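Local coordinates for glycoside hydrolase YxiA (Bacillus licheniformis, PDB 3LV4), which probably hydrolyses the glycosidic bonds of arabinan as a calcium-binding family 43 glycoside hydrolase, similar to arabinan endo-1,5-alpha-L-arabinosidases, at residues D39-T44 / H338-E343; V233-N238 / Q330-V335; F307-P312 / E319-Q324. One frame throughout, in Å; residues are numbered along the deposited sequence.

In the fold
All three contacts lie in or around the sheet of strands 285-296, 303-310, 319-327 and 333-335, which is consistent with the last blade of the five-bladed propeller of family 43. Contact 3 is the central hairpin of this sheet. Contact 2, its centre about 21 Å away, ties the start of 333-335, one of the two edge strands, to strand 230-236 of a neighbouring sheet. Contact 1, centred about 11 Å from contact 3 and 24 Å from contact 2, sets the chain leaving strand 333-335 against the turn after strand 33-37. Along the sequence contact 3 falls within the span of contact 2, and both within that of contact 1, so early, mid-chain and C-terminal parts meet near one sheet.

Contact 1: D39-T44 / H338-E343; sequences DLMNWT and HRYAGE
Met41, present as selenomethionine, and Tyr340 carry most of this contact, with Ala341 and Leu40 beside them. The Met41 chain passes Tyr340 O, its CG 3.5 Å away in a van der Waals approach to the carbonyl. Apolar touches follow from its bend at chi3 (63°), which brings the terminal methyl round to the backbone of the opposite segment: CE stands 3.7 Å from Ala341 CA, and CE also touches Ala341 CB. The selenium lies 5.5 Å from the centroid of the Tyr340 ring, 39° off the ring normal, an oblique Met-aromatic contact. Tyr340 holds its CG anti to the backbone N (chi1 -179°), which sends the ring toward 39-44; there CD2 meets Leu40 CB at 4.1 Å, while the ring edge, near its plane, faces Asp39 O.

The polar part is indirect. A single water donates to Leu40 O at 2.7 Å and to Tyr340 O at 2.8 Å, bridging two carbonyls that cannot bond to each other. Asp39 is bonded within its own turn: OD1 accepts from Met41 N, an Asx turn, and from Asn42 N at 2.7 Å, while OD2 takes Asn42 ND2 on its syn lone pair. Within 338-343, Glu343 OE1 receives Ala341 N at 2.9 Å, also through a syn lone pair. The phenol OH of Tyr340 bonds to Lys302, and its ring meets Tyr304 edge-to-face.

A loop of the family 43 propeller region thus abuts the chain in the C-terminal lipocalin-like region, away from the annotated sites. Each segment is probably shaped largely by its own bonds and by neighbours such as Ser9 and Val322; what joins them is a bent selenomethionine chain, one ring and one water, without a direct polar bond.

Contact 2: V233-N238 / Q330-V335; sequences VARSKN and QGWPVV
Arg235 lies flat on Trp332, and this stack is the tight part of the contact: the guanidinium and indole centres are 4.0 Å apart with their planes at 13°. Arg235 CG sits between the backbone N and the carbonyl carbon (chi1 74°), from where the extended chain crosses the indole at about a right angle. Its CD sits over the face of the six-membered ring, 3.6 Å from the centroid, a CH-pi contact, and NE comes within 3.3 Å of Trp332 CZ2. At the guanidinium edge NH1 donates to Gln330 O at 2.9 Å, nearly straight (166°), and makes a weak second bond to Gly331 O at 3.0 Å. Edge bonds and stacked face together probably limit the group's rotation.

Packing is looser elsewhere. Val233 CG1 reaches Trp332 CE3 only at 4.2 Å and Pro333 CG at 4.4 Å. Toward solvent, a water accepts from Arg235 NH2 and donates to Gln330 O, closing a bridge beside the direct bond, while the exposed side chain of Gln330 leads away.

Tyr213 adds a cation-pi contact to Arg235, and Tyr215 OH also bonds Gly331 O. Strand 230-236 runs between strands 213-220 and 272-280; Val233 and Pro333 both touch Tyr215 and Tyr217 of the former. Trp332 rests on Val272 of the latter and on Leu431 of strand 423-432, where the C-terminal domain adjoins the propeller.

Contact 3: F307-P312 / E319-Q324; sequences FHTRFP and EVRVHQ
The Phe307 ring has Arg321 CB over a face, 4.0 Å from the centroid and 26° off the normal, a CH-pi contact, and His323 CD2 at its edge, 3.5 Å from CZ. The two rings meet obliquely; the imidazole nitrogens of His323 bond to Tyr286 and Ala336. Phe311 reaches over one face of the Arg321 guanidinium, CE2 to NH2 3.5 Å, with the planes inclined at 46°, and has Glu319 CB at its own edge. Arg321 bends at chi2 (-65°), which folds the guanidinium back toward Glu319 and Val320 O. In its plane, NH1 and NH2 both grip Glu319 OE1, NH1 at 2.9 Å on the anti lone pair, and NH1 also donates to Val320 O. Replacing Arg321 by an alanine would probably leave Glu319 OE1 without these two N-H donors, though OE2 would keep Arg314, and open a gap against Phe311.

The backbones pair antiparallel: Arg321 N to Phe307 O is 2.8 Å, with a return bond from Phe307 N, and Thr309 and Glu319 form the next hydrogen-bonded pair. Phe307, Thr309, Glu319 and Arg321 share one sheet face, where Thr309 CG2 touches Arg321 CG. On the other are His308 and Val320; His308 stacks on His14 and is weakly bonded to Asp15, the predicted proton acceptor.

Backbone hydrogen bonds join His308 to Gly290 and Arg310 to Val287 of strand 285-296; beyond strand 319-327, Val320 bonds to Val11 and Val322 to Tyr340.

Contact 1: D39-T44 / H338-E343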
loop_
_atom_site.group_PDB
_atom_site.type_symbol
_atom_site.label_atom_id
_atom_site.label_comp_id
_atom_site.label_asym_id
_atom_site.label_seq_id
_atom_site.Cartn_x
_atom_site.Cartn_y
_atom_site.Cartn_z
ATOM N N ASP A 39 -19.505 0.232 -2.073
ATOM C CA ASP A 39 -19.110 0.450 -3.466
ATOM C C ASP A 39 -17.670 0.925 -3.662
ATOM O O ASP A 39 -17.250 1.147 -4.791
ATOM C CB ASP A 39 -20.079 1.418 -4.158
ATOM C CG ASP A 39 -20.101 2.794 -3.509
ATOM O OD1 ASP A 39 -19.313 3.038 -2.571
ATOM O OD2 ASP A 39 -20.914 3.636 -3.940
ATOM N N LEU A 40 -16.929 1.081 -2.565
ATOM C CA LEU A 40 -15.555 1.591 -2.604
ATOM C C LEU A 40 -15.476 3.050 -3.066
ATOM O O LEU A 40 -14.394 3.549 -3.377
ATOM C CB LEU A 40 -14.655 0.708 -3.486
ATOM C CG LEU A 40 -14.418 -0.722 -2.989
ATOM C CD1 LEU A 40 -13.575 -1.513 -3.992
ATOM C CD2 LEU A 40 -13.766 -0.751 -1.604
HETATM N N MSE A 41 -16.620 3.731 -3.099
HETATM C CA MSE A 41 -16.668 5.122 -3.539
HETATM C C MSE A 41 -17.329 6.011 -2.504
HETATM O O MSE A 41 -16.893 7.135 -2.264
HETATM C CB MSE A 41 -17.427 5.237 -4.862
HETATM C CG MSE A 41 -16.828 4.409 -5.974
HETATM SE SE MSE A 41 -18.090 4.246 -7.440
HETATM C CE MSE A 41 -18.207 6.132 -7.939
ATOM N N ASN A 42 -18.400 5.512 -1.901
ATOM C CA ASN A 42 -19.103 6.277 -0.886
ATOM C C ASN A 42 -18.885 5.694 0.492
ATOM O O ASN A 42 -19.559 4.745 0.899
ATOM C CB ASN A 42 -20.580 6.390 -1.236
ATOM C CG ASN A 42 -20.792 7.165 -2.517
ATOM O OD1 ASN A 42 -20.834 8.400 -2.511
ATOM N ND2 ASN A 42 -20.891 6.448 -3.634
ATOM N N TRP A 43 -17.917 6.264 1.199
ATOM C CA TRP A 43 -17.538 5.772 2.518
ATOM C C TRP A 43 -18.286 6.495 3.621
ATOM O O TRP A 43 -18.632 7.673 3.488
ATOM C CB TRP A 43 -16.030 5.923 2.743
ATOM C CG TRP A 43 -15.192 5.104 1.801
ATOM C CD1 TRP A 43 -14.745 5.481 0.568
ATOM C CD2 TRP A 43 -14.700 3.769 2.018
ATOM N NE1 TRP A 43 -14.006 4.465 0.004
ATOM C CE2 TRP A 43 -13.964 3.405 0.872
ATOM C CE3 TRP A 43 -14.815 2.850 3.067
ATOM C CZ2 TRP A 43 -13.348 2.159 0.740
ATOM C CZ3 TRP A 43 -14.193 1.612 2.940
ATOM C CH2 TRP A 43 -13.472 1.277 1.781
ATOM N N THR A 44 -18.532 5.767 4.707
ATOM C CA THR A 44 -19.108 6.321 5.913
ATOM C C THR A 44 -18.096 6.202 7.044
ATOM O O THR A 44 -17.559 5.124 7.296
ATOM C CB THR A 44 -20.391 5.571 6.287
ATOM O OG1 THR A 44 -21.363 5.768 5.252
ATOM C CG2 THR A 44 -20.947 6.073 7.612
ATOM N N HIS A 338 -6.659 7.213 -12.314
ATOM C CA HIS A 338 -7.744 7.870 -11.579
ATOM C C HIS A 338 -8.437 6.957 -10.575
ATOM O O HIS A 338 -8.447 5.738 -10.743
ATOM C CB HIS A 338 -8.775 8.449 -12.544
ATOM C CG HIS A 338 -8.200 9.451 -13.485
ATOM N ND1 HIS A 338 -7.703 10.665 -13.057
ATOM C CD2 HIS A 338 -8.004 9.414 -14.823
ATOM C CE1 HIS A 338 -7.243 11.339 -14.096
ATOM N NE2 HIS A 338 -7.413 10.602 -15.179
ATOM N N ARG A 339 -9.036 7.557 -9.546
ATOM C CA ARG A 339 -9.707 6.787 -8.506
ATOM C C ARG A 339 -10.858 5.961 -9.088
ATOM O O ARG A 339 -11.436 6.310 -10.124
ATOM C CB ARG A 339 -10.216 7.710 -7.382
ATOM C CG ARG A 339 -11.387 8.590 -7.795
ATOM C CD ARG A 339 -11.635 9.723 -6.812
ATOM N NE ARG A 339 -11.891 9.264 -5.450
ATOM C CZ ARG A 339 -12.349 10.058 -4.483
ATOM N NH1 ARG A 339 -12.595 11.337 -4.740
ATOM N NH2 ARG A 339 -12.562 9.580 -3.264
ATOM N N TYR A 340 -11.187 4.869 -8.407
ATOM C CA TYR A 340 -12.202 3.930 -8.875
ATOM C C TYR A 340 -13.599 4.536 -8.924
ATOM O O TYR A 340 -14.071 5.097 -7.936
ATOM C CB TYR A 340 -12.215 2.689 -7.980
ATOM C CG TYR A 340 -13.220 1.648 -8.409
ATOM C CD1 TYR A 340 -13.118 1.031 -9.649
ATOM C CD2 TYR A 340 -14.265 1.276 -7.574
ATOM C CE1 TYR A 340 -14.033 0.078 -10.052
ATOM C CE2 TYR A 340 -15.183 0.324 -7.967
ATOM C CZ TYR A 340 -15.058 -0.277 -9.206
ATOM O OH TYR A 340 -15.969 -1.225 -9.612
ATOM N N ALA A 341 -14.260 4.394 -10.070
ATOM C CA ALA A 341 -15.606 4.923 -10.258
ATOM C C ALA A 341 -16.536 3.884 -10.882
ATOM O O ALA A 341 -17.548 4.233 -11.498
ATOM C CB ALA A 341 -15.567 6.177 -11.110
ATOM N N GLY A 342 -16.193 2.611 -10.726
ATOM C CA GLY A 342 -17.026 1.539 -11.245
ATOM C C GLY A 342 -16.616 1.045 -12.622
ATOM O O GLY A 342 -17.275 0.177 -13.199
ATOM N N GLU A 343 -15.532 1.596 -13.155
ATOM C CA GLU A 343 -15.100 1.266 -14.512
ATOM C C GLU A 343 -14.541 -0.150 -14.587
ATOM O O GLU A 343 -14.091 -0.711 -13.588
ATOM C CB GLU A 343 -14.047 2.271 -15.010
ATOM C CG GLU A 343 -12.632 2.044 -14.470
ATOM C CD GLU A 343 -12.427 2.556 -13.054
ATOM O OE1 GLU A 343 -13.322 3.247 -12.519
ATOM O OE2 GLU A 343 -11.358 2.262 -12.472
HETATM O O HOH W 1 -13.165 5.001 -5.306
#

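Contact 2: V233-N238 / Q330-V335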
loop_
_atom_site.group_PDB
_atom_site.type_symbol
_atom_site.label_atom_id
_atom_site.label_comp_id
_atom_site.label_asym_id
_atom_site.label_seq_id
_atom_site.Cartn_x
_atom_site.Cartn_y
_atom_site.Cartn_z
ATOM N N VAL A 233 6.356 -2.223 -4.990
ATOM C CA VAL A 233 5.941 -3.615 -4.942
ATOM C C VAL A 233 7.086 -4.524 -5.386
ATOM O O VAL A 233 7.978 -4.109 -6.149
ATOM C CB VAL A 233 4.668 -3.833 -5.799
ATOM C CG1 VAL A 233 4.978 -3.643 -7.298
ATOM C CG2 VAL A 233 4.032 -5.198 -5.511
ATOM N N ALA A 234 7.072 -5.751 -4.868
ATOM C CA ALA A 234 8.009 -6.790 -5.248
ATOM C C ALA A 234 7.197 -8.076 -5.281
ATOM O O ALA A 234 6.049 -8.089 -4.827
ATOM C CB ALA A 234 9.144 -6.887 -4.221
ATOM N N ARG A 235 7.752 -9.156 -5.816
ATOM C CA ARG A 235 6.951 -10.376 -5.925
ATOM C C ARG A 235 7.740 -11.650 -5.642
ATOM O O ARG A 235 8.970 -11.676 -5.733
ATOM C CB ARG A 235 6.278 -10.470 -7.304
ATOM C CG ARG A 235 7.235 -10.841 -8.434
ATOM C CD ARG A 235 6.559 -10.735 -9.788
ATOM N NE ARG A 235 7.462 -11.164 -10.853
ATOM C CZ ARG A 235 7.148 -11.192 -12.144
ATOM N NH1 ARG A 235 5.942 -10.810 -12.554
ATOM N NH2 ARG A 235 8.048 -11.604 -13.028
ATOM N N SER A 236 7.007 -12.702 -5.303
ATOM C CA SER A 236 7.577 -14.006 -4.992
ATOM C C SER A 236 6.535 -15.075 -5.280
ATOM O O SER A 236 5.341 -14.824 -5.173
ATOM C CB SER A 236 7.961 -14.077 -3.508
ATOM O OG SER A 236 8.545 -15.333 -3.186
ATOM N N LYS A 237 6.980 -16.272 -5.636
ATOM C CA LYS A 237 6.059 -17.397 -5.740
ATOM C C LYS A 237 5.640 -17.909 -4.355
ATOM O O LYS A 237 4.690 -18.683 -4.241
ATOM C CB LYS A 237 6.657 -18.523 -6.591
ATOM C CG LYS A 237 6.793 -18.166 -8.075
ATOM C CD LYS A 237 5.436 -18.001 -8.755
ATOM C CE LYS A 237 5.581 -17.885 -10.279
ATOM N NZ LYS A 237 4.251 -17.708 -10.982
ATOM N N ASN A 238 6.338 -17.462 -3.311
ATOM C CA ASN A 238 6.023 -17.859 -1.933
ATOM C C ASN A 238 5.570 -16.685 -1.081
ATOM O O ASN A 238 6.063 -15.579 -1.252
ATOM C CB ASN A 238 7.242 -18.482 -1.263
ATOM C CG ASN A 238 7.941 -19.490 -2.150
ATOM O OD1 ASN A 238 9.142 -19.378 -2.410
ATOM N ND2 ASN A 238 7.198 -20.475 -2.618
ATOM N N GLN A 330 3.699 -8.794 -18.217
ATOM C CA GLN A 330 4.793 -9.449 -17.483
ATOM C C GLN A 330 4.390 -9.912 -16.082
ATOM O O GLN A 330 5.218 -10.436 -15.331
ATOM C CB GLN A 330 5.979 -8.489 -17.357
ATOM C CG GLN A 330 6.191 -7.605 -18.576
ATOM C CD GLN A 330 6.711 -8.382 -19.741
ATOM O OE1 GLN A 330 7.178 -9.510 -19.580
ATOM N NE2 GLN A 330 6.637 -7.793 -20.931
ATOM N N GLY A 331 3.135 -9.698 -15.704
ATOM C CA GLY A 331 2.703 -10.096 -14.377
ATOM C C GLY A 331 3.068 -9.121 -13.265
ATOM O O GLY A 331 3.243 -9.521 -12.106
ATOM N N TRP A 332 3.202 -7.844 -13.617
ATOM C CA TRP A 332 3.355 -6.773 -12.635
ATOM C C TRP A 332 2.090 -5.907 -12.611
ATOM O O TRP A 332 1.529 -5.583 -13.664
ATOM C CB TRP A 332 4.593 -5.918 -12.950
ATOM C CG TRP A 332 5.863 -6.651 -12.691
ATOM C CD1 TRP A 332 6.645 -7.300 -13.611
ATOM C CD2 TRP A 332 6.486 -6.861 -11.419
ATOM N NE1 TRP A 332 7.730 -7.875 -12.986
ATOM C CE2 TRP A 332 7.650 -7.627 -11.642
ATOM C CE3 TRP A 332 6.179 -6.467 -10.115
ATOM C CZ2 TRP A 332 8.506 -8.008 -10.606
ATOM C CZ3 TRP A 332 7.033 -6.849 -9.081
ATOM C CH2 TRP A 332 8.183 -7.608 -9.335
ATOM N N PRO A 333 1.628 -5.541 -11.410
ATOM C CA PRO A 333 0.397 -4.748 -11.333
ATOM C C PRO A 333 0.675 -3.282 -11.627
ATOM O O PRO A 333 1.710 -2.764 -11.209
ATOM C CB PRO A 333 -0.044 -4.925 -9.872
ATOM C CG PRO A 333 1.237 -5.175 -9.121
ATOM C CD PRO A 333 2.171 -5.879 -10.082
ATOM N N VAL A 334 -0.229 -2.631 -12.354
ATOM C CA VAL A 334 -0.115 -1.202 -12.629
ATOM C C VAL A 334 -1.339 -0.497 -12.041
ATOM O O VAL A 334 -2.443 -1.050 -12.038
ATOM C CB VAL A 334 0.030 -0.900 -14.145
ATOM C CG1 VAL A 334 1.246 -1.633 -14.727
ATOM C CG2 VAL A 334 -1.240 -1.280 -14.905
ATOM N N VAL A 335 -1.135 0.704 -11.510
ATOM C CA VAL A 335 -2.228 1.454 -10.898
ATOM C C VAL A 335 -2.939 2.310 -11.950
ATOM O O VAL A 335 -2.299 3.087 -12.663
ATOM C CB VAL A 335 -1.698 2.357 -9.757
ATOM C CG1 VAL A 335 -2.848 3.032 -8.998
ATOM C CG2 VAL A 335 -0.838 1.539 -8.807
HETATM O O HOH W 2 7.743 -11.671 -15.815
#

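Contact 3: F307-P312 / E319-Q324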
loop_
_atom_site.group_PDB
_atom_site.type_symbol
_atom_site.label_atom_id
_atom_site.label_comp_id
_atom_site.label_asym_id
_atom_site.label_seq_id
_atom_site.Cartn_x
_atom_site.Cartn_y
_atom_site.Cartn_z
ATOM N N PHE A 307 -5.507 3.170 -0.163
ATOM C CA PHE A 307 -4.414 3.905 0.473
ATOM C C PHE A 307 -4.907 5.246 0.993
ATOM O O PHE A 307 -6.035 5.656 0.709
ATOM C CB PHE A 307 -3.243 4.091 -0.514
ATOM C CG PHE A 307 -3.632 4.766 -1.809
ATOM C CD1 PHE A 307 -4.276 4.051 -2.816
ATOM C CD2 PHE A 307 -3.353 6.111 -2.016
ATOM C CE1 PHE A 307 -4.637 4.674 -4.016
ATOM C CE2 PHE A 307 -3.703 6.742 -3.211
ATOM C CZ PHE A 307 -4.345 6.026 -4.212
ATOM N N HIS A 308 -4.086 5.928 1.779
ATOM C CA HIS A 308 -4.420 7.310 2.112
ATOM C C HIS A 308 -3.522 8.215 1.297
ATOM O O HIS A 308 -2.501 7.777 0.759
ATOM C CB HIS A 308 -4.279 7.613 3.608
ATOM C CG HIS A 308 -2.873 7.565 4.107
ATOM N ND1 HIS A 308 -1.920 8.510 3.766
ATOM C CD2 HIS A 308 -2.249 6.682 4.916
ATOM C CE1 HIS A 308 -0.775 8.208 4.350
ATOM N NE2 HIS A 308 -0.949 7.103 5.056
ATOM N N THR A 309 -3.904 9.477 1.189
ATOM C CA THR A 309 -3.057 10.416 0.484
ATOM C C THR A 309 -3.276 11.822 0.995
ATOM O O THR A 309 -4.351 12.150 1.486
ATOM C CB THR A 309 -3.251 10.334 -1.051
ATOM O OG1 THR A 309 -2.257 11.140 -1.701
ATOM C CG2 THR A 309 -4.649 10.806 -1.466
ATOM N N ARG A 310 -2.223 12.630 0.911
ATOM C CA ARG A 310 -2.328 14.062 1.106
ATOM C C ARG A 310 -2.491 14.701 -0.279
ATOM O O ARG A 310 -2.566 13.984 -1.276
ATOM C CB ARG A 310 -1.108 14.575 1.869
ATOM C CG ARG A 310 -1.146 14.186 3.353
ATOM C CD ARG A 310 0.246 13.859 3.924
ATOM N NE ARG A 310 0.213 13.806 5.390
ATOM C CZ ARG A 310 -0.177 12.749 6.101
ATOM N NH1 ARG A 310 -0.547 11.626 5.493
ATOM N NH2 ARG A 310 -0.196 12.816 7.427
ATOM N N PHE A 311 -2.564 16.029 -0.345
ATOM C CA PHE A 311 -2.963 16.708 -1.582
ATOM C C PHE A 311 -2.196 18.005 -1.757
ATOM O O PHE A 311 -1.952 18.715 -0.786
ATOM C CB PHE A 311 -4.454 17.066 -1.552
ATOM C CG PHE A 311 -5.354 15.918 -1.209
ATOM C CD1 PHE A 311 -5.788 15.731 0.100
ATOM C CD2 PHE A 311 -5.781 15.037 -2.192
ATOM C CE1 PHE A 311 -6.628 14.674 0.426
ATOM C CE2 PHE A 311 -6.622 13.980 -1.880
ATOM C CZ PHE A 311 -7.046 13.794 -0.564
ATOM N N PRO A 312 -1.837 18.340 -3.006
ATOM C CA PRO A 312 -1.096 19.585 -3.195
ATOM C C PRO A 312 -1.821 20.754 -2.556
ATOM O O PRO A 312 -3.017 20.924 -2.786
ATOM C CB PRO A 312 -1.072 19.738 -4.716
ATOM C CG PRO A 312 -1.091 18.307 -5.216
ATOM C CD PRO A 312 -1.995 17.584 -4.262
ATOM N N GLU A 319 -7.111 11.733 3.028
ATOM C CA GLU A 319 -8.341 10.977 2.831
ATOM C C GLU A 319 -7.985 9.625 2.231
ATOM O O GLU A 319 -6.877 9.428 1.724
ATOM C CB GLU A 319 -9.289 11.713 1.878
ATOM C CG GLU A 319 -9.763 13.065 2.390
ATOM C CD GLU A 319 -10.598 13.813 1.369
ATOM O OE1 GLU A 319 -10.777 13.304 0.252
ATOM O OE2 GLU A 319 -11.081 14.916 1.680
ATOM N N VAL A 320 -8.939 8.705 2.280
ATOM C CA VAL A 320 -8.793 7.395 1.676
ATOM C C VAL A 320 -9.047 7.502 0.181
ATOM O O VAL A 320 -9.964 8.209 -0.251
ATOM C CB VAL A 320 -9.813 6.397 2.270
ATOM C CG1 VAL A 320 -9.765 5.074 1.516
ATOM C CG2 VAL A 320 -9.547 6.185 3.763
ATOM N N ARG A 321 -8.217 6.822 -0.608
ATOM C CA ARG A 321 -8.447 6.714 -2.042
ATOM C C ARG A 321 -8.391 5.252 -2.446
ATOM O O ARG A 321 -7.702 4.443 -1.816
ATOM C CB ARG A 321 -7.418 7.533 -2.842
ATOM C CG ARG A 321 -7.640 9.053 -2.809
ATOM C CD ARG A 321 -8.963 9.436 -3.490
ATOM N NE ARG A 321 -9.176 10.884 -3.593
ATOM C CZ ARG A 321 -9.687 11.643 -2.622
ATOM N NH1 ARG A 321 -10.022 11.106 -1.448
ATOM N NH2 ARG A 321 -9.854 12.943 -2.815
ATOM N N VAL A 322 -9.133 4.920 -3.491
ATOM C CA VAL A 322 -9.161 3.575 -4.038
ATOM C C VAL A 322 -8.893 3.664 -5.529
ATOM O O VAL A 322 -9.604 4.381 -6.233
ATOM C CB VAL A 322 -10.545 2.915 -3.821
ATOM C CG1 VAL A 322 -10.574 1.500 -4.409
ATOM C CG2 VAL A 322 -10.886 2.884 -2.334
ATOM N N HIS A 323 -7.864 2.955 -6.007
ATOM C CA HIS A 323 -7.598 2.851 -7.450
ATOM C C HIS A 323 -7.599 1.402 -7.889
ATOM O O HIS A 323 -7.028 0.543 -7.216
ATOM C CB HIS A 323 -6.242 3.470 -7.835
ATOM C CG HIS A 323 -6.207 4.967 -7.753
ATOM N ND1 HIS A 323 -5.662 5.753 -8.746
ATOM C CD2 HIS A 323 -6.649 5.816 -6.793
ATOM C CE1 HIS A 323 -5.763 7.028 -8.397
ATOM N NE2 HIS A 323 -6.356 7.092 -7.221
ATOM N N GLN A 324 -8.221 1.134 -9.032
ATOM C CA GLN A 324 -8.178 -0.195 -9.607
ATOM C C GLN A 324 -6.744 -0.574 -9.971
ATOM O O GLN A 324 -5.976 0.262 -10.455
ATOM C CB GLN A 324 -9.088 -0.269 -10.836
ATOM C CG GLN A 324 -9.222 -1.652 -11.399
ATOM C CD GLN A 324 -10.432 -1.816 -12.303
ATOM O OE1 GLN A 324 -11.145 -0.850 -12.632
ATOM N NE2 GLN A 324 -10.671 -3.039 -12.712
#